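Local coordinates for protein dimethylsulfoniopropionate lyase (PDB 4B29) that probably cleaves dimethylsulfoniopropionate to release dimethyl sulfide, using a zinc-binding cupin fold, at residues V134-W139 and L199-W204. Residues are numbered along the deposited sequence; the frame is centred on the assembly and turned at random.
Sequences VTVGYW and LTLVLW. With EDO (1,2-ethanediol), chain F; PO4 (phosphate ion), chain E.
Thr135 and Val202 form an antiparallel hydrogen-bonded pair, joined by Thr135 N to Val202 O (2.9 Å) and by Val202 N to Thr135 O. Two residues along, Gly137 and Thr200 repeat the pattern, but less evenly: Thr200 N reaches Gly137 O at 2.8 Å, whereas Gly137 N lies well above the carbonyl plane of Thr200 O, 3.1 Å away, and has a second, weak bond to Thr200 OG1. Successive residues of a strand point to opposite faces of the sheet, and here one face is mixed, Val202 joining two threonines and two tryptophans. The indole of Trp204 gives its N-H almost straight (172°) to Thr135 OG1, 2.9 Å from NE1 and in the ring plane. With chi1 at 60°, Thr135 OG1 lies between backbone N and carbonyl carbon, where it meets both this donor and O2 of an ethanediol, probably from the crystallisation liquor. The diol's other hydroxyl, O1, is hydrogen-bonded to Thr200 OG1 at 2.7 Å, linking the two threonines beside the edge of the Trp139 ring. The reverse face is largely apolar: Val134 CG2 lies 3.8 Å from Leu203 CD2, Val136 meets Leu199 and Leu201 through separate methyl branches, and the Tyr138 hydroxyl is hydrogen-bonded to Asp74 O. Trp204 also packs against His150 and Glu154, which bind zinc with His189, consistent with a cupin pocket on this side. Strand 115-122 bonds to the outer edge of 134-139, strand 153-159 lies beyond 199-204, and helices 67-73 and 83-92 pack on Tyr138, Val136 and Leu199.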
loop_
_atom_site.group_PDB
_atom_site.type_symbol
_atom_site.label_atom_id
_atom_site.label_comp_id
_atom_site.label_asym_id
_atom_site.label_seq_id
_atom_site.Cartn_x
_atom_site.Cartn_y
_atom_site.Cartn_z
ATOM N N VAL A 134 -6.732 4.907 -1.875
ATOM C CA VAL A 134 -5.339 4.909 -1.392
ATOM C C VAL A 134 -5.207 3.683 -0.494
ATOM O O VAL A 134 -5.898 3.560 0.519
ATOM C CB VAL A 134 -5.045 6.154 -0.551
ATOM C CG1 VAL A 134 -3.566 6.080 -0.064
ATOM C CG2 VAL A 134 -5.239 7.421 -1.332
ATOM N N THR A 135 -4.307 2.766 -0.853
ATOM C CA THR A 135 -4.064 1.590 -0.022
ATOM C C THR A 135 -2.602 1.551 0.424
ATOM O O THR A 135 -1.751 2.242 -0.136
ATOM C CB THR A 135 -4.401 0.247 -0.685
ATOM O OG1 THR A 135 -3.598 0.076 -1.875
ATOM C CG2 THR A 135 -5.880 0.202 -1.056
ATOM N N VAL A 136 -2.355 0.748 1.448
ATOM C CA VAL A 136 -0.989 0.616 2.001
ATOM C C VAL A 136 -0.701 -0.872 2.124
ATOM O O VAL A 136 -1.568 -1.645 2.566
ATOM C CB VAL A 136 -0.923 1.285 3.435
ATOM C CG1 VAL A 136 0.400 0.837 4.179
ATOM C CG2 VAL A 136 -0.980 2.798 3.310
ATOM N N GLY A 137 0.522 -1.320 1.752
ATOM C CA GLY A 137 0.858 -2.740 1.888
ATOM C C GLY A 137 2.208 -2.844 2.610
ATOM O O GLY A 137 3.031 -1.891 2.545
ATOM N N TYR A 138 2.394 -3.920 3.367
ATOM C CA TYR A 138 3.706 -4.234 3.973
ATOM C C TYR A 138 4.023 -5.675 3.660
ATOM O O TYR A 138 3.150 -6.553 3.744
ATOM C CB TYR A 138 3.641 -4.069 5.490
ATOM C CG TYR A 138 4.948 -4.504 6.155
ATOM C CD1 TYR A 138 5.985 -3.596 6.296
ATOM C CD2 TYR A 138 5.103 -5.832 6.573
ATOM C CE1 TYR A 138 7.223 -4.007 6.936
ATOM C CE2 TYR A 138 6.330 -6.271 7.171
ATOM C CZ TYR A 138 7.330 -5.324 7.361
ATOM O OH TYR A 138 8.511 -5.763 7.963
ATOM N N TRP A 139 5.278 -5.933 3.275
ATOM C CA TRP A 139 5.766 -7.294 3.106
ATOM C C TRP A 139 7.100 -7.426 3.831
ATOM O O TRP A 139 7.991 -6.611 3.630
ATOM C CB TRP A 139 6.060 -7.574 1.619
ATOM C CG TRP A 139 4.816 -7.690 0.790
ATOM C CD1 TRP A 139 4.219 -8.838 0.365
ATOM C CD2 TRP A 139 4.033 -6.595 0.251
ATOM N NE1 TRP A 139 3.117 -8.528 -0.419
ATOM C CE2 TRP A 139 2.981 -7.167 -0.486
ATOM C CE3 TRP A 139 4.146 -5.203 0.329
ATOM C CZ2 TRP A 139 2.002 -6.386 -1.143
ATOM C CZ3 TRP A 139 3.194 -4.414 -0.355
ATOM C CH2 TRP A 139 2.132 -5.033 -1.061
ATOM N N LEU A 199 7.395 -1.245 2.569
ATOM C CA LEU A 199 6.115 -0.629 2.992
ATOM C C LEU A 199 5.739 0.317 1.850
ATOM O O LEU A 199 6.562 1.150 1.430
ATOM C CB LEU A 199 6.356 0.137 4.286
ATOM C CG LEU A 199 5.190 0.966 4.886
ATOM C CD1 LEU A 199 4.038 0.040 5.271
ATOM C CD2 LEU A 199 5.675 1.828 6.095
ATOM N N THR A 200 4.498 0.182 1.341
ATOM C CA THR A 200 4.101 0.924 0.119
ATOM C C THR A 200 2.838 1.728 0.383
ATOM O O THR A 200 2.061 1.391 1.303
ATOM C CB THR A 200 3.772 -0.035 -1.040
ATOM O OG1 THR A 200 2.747 -0.944 -0.617
ATOM C CG2 THR A 200 5.076 -0.885 -1.414
ATOM N N LEU A 201 2.648 2.761 -0.430
ATOM C CA LEU A 201 1.395 3.532 -0.386
ATOM C C LEU A 201 0.999 3.696 -1.862
ATOM O O LEU A 201 1.822 4.125 -2.700
ATOM C CB LEU A 201 1.599 4.873 0.352
ATOM C CG LEU A 201 0.244 5.606 0.490
ATOM C CD1 LEU A 201 0.148 6.352 1.848
ATOM C CD2 LEU A 201 0.120 6.587 -0.673
ATOM N N VAL A 202 -0.241 3.327 -2.187
ATOM C CA VAL A 202 -0.590 3.073 -3.603
ATOM C C VAL A 202 -1.887 3.812 -3.932
ATOM O O VAL A 202 -2.808 3.820 -3.120
ATOM C CB VAL A 202 -0.818 1.569 -3.773
ATOM C CG1 VAL A 202 -1.293 1.207 -5.194
ATOM C CG2 VAL A 202 0.494 0.812 -3.413
ATOM N N LEU A 203 -1.921 4.433 -5.095
ATOM C CA LEU A 203 -3.178 5.048 -5.580
ATOM C C LEU A 203 -3.821 4.156 -6.651
ATOM O O LEU A 203 -3.125 3.419 -7.416
ATOM C CB LEU A 203 -2.897 6.378 -6.274
ATOM C CG LEU A 203 -2.047 7.438 -5.510
ATOM C CD1 LEU A 203 -1.982 8.724 -6.272
ATOM C CD2 LEU A 203 -2.670 7.669 -4.097
ATOM N N TRP A 204 -5.162 4.279 -6.763
ATOM C CA TRP A 204 -5.891 3.488 -7.775
ATOM C C TRP A 204 -6.862 4.400 -8.488
ATOM O O TRP A 204 -7.382 5.362 -7.875
ATOM C CB TRP A 204 -6.762 2.402 -7.095
ATOM C CG TRP A 204 -6.076 1.460 -6.158
ATOM C CD1 TRP A 204 -5.423 1.751 -4.935
ATOM C CD2 TRP A 204 -5.854 0.085 -6.398
ATOM N NE1 TRP A 204 -4.923 0.591 -4.403
ATOM C CE2 TRP A 204 -5.172 -0.442 -5.277
ATOM C CE3 TRP A 204 -6.214 -0.778 -7.444
ATOM C CZ2 TRP A 204 -4.805 -1.801 -5.178
ATOM C CZ3 TRP A 204 -5.851 -2.166 -7.335
ATOM C CH2 TRP A 204 -5.183 -2.646 -6.210
HETATM C C1 EDO F . -0.651 -1.812 -1.936
HETATM O O1 EDO F . 0.714 -2.237 -1.931
HETATM C C2 EDO F . -1.457 -2.961 -1.390
HETATM O O2 EDO F . -2.796 -2.572 -1.617
HETATM P P PO4 E . 10.095 -9.070 9.542
HETATM O O1 PO4 E . 9.717 -9.072 11.041
HETATM O O2 PO4 E . 9.404 -7.951 8.782
HETATM O O3 PO4 E . 11.553 -8.699 9.430
HETATM O O4 PO4 E . 9.741 -10.382 8.854
#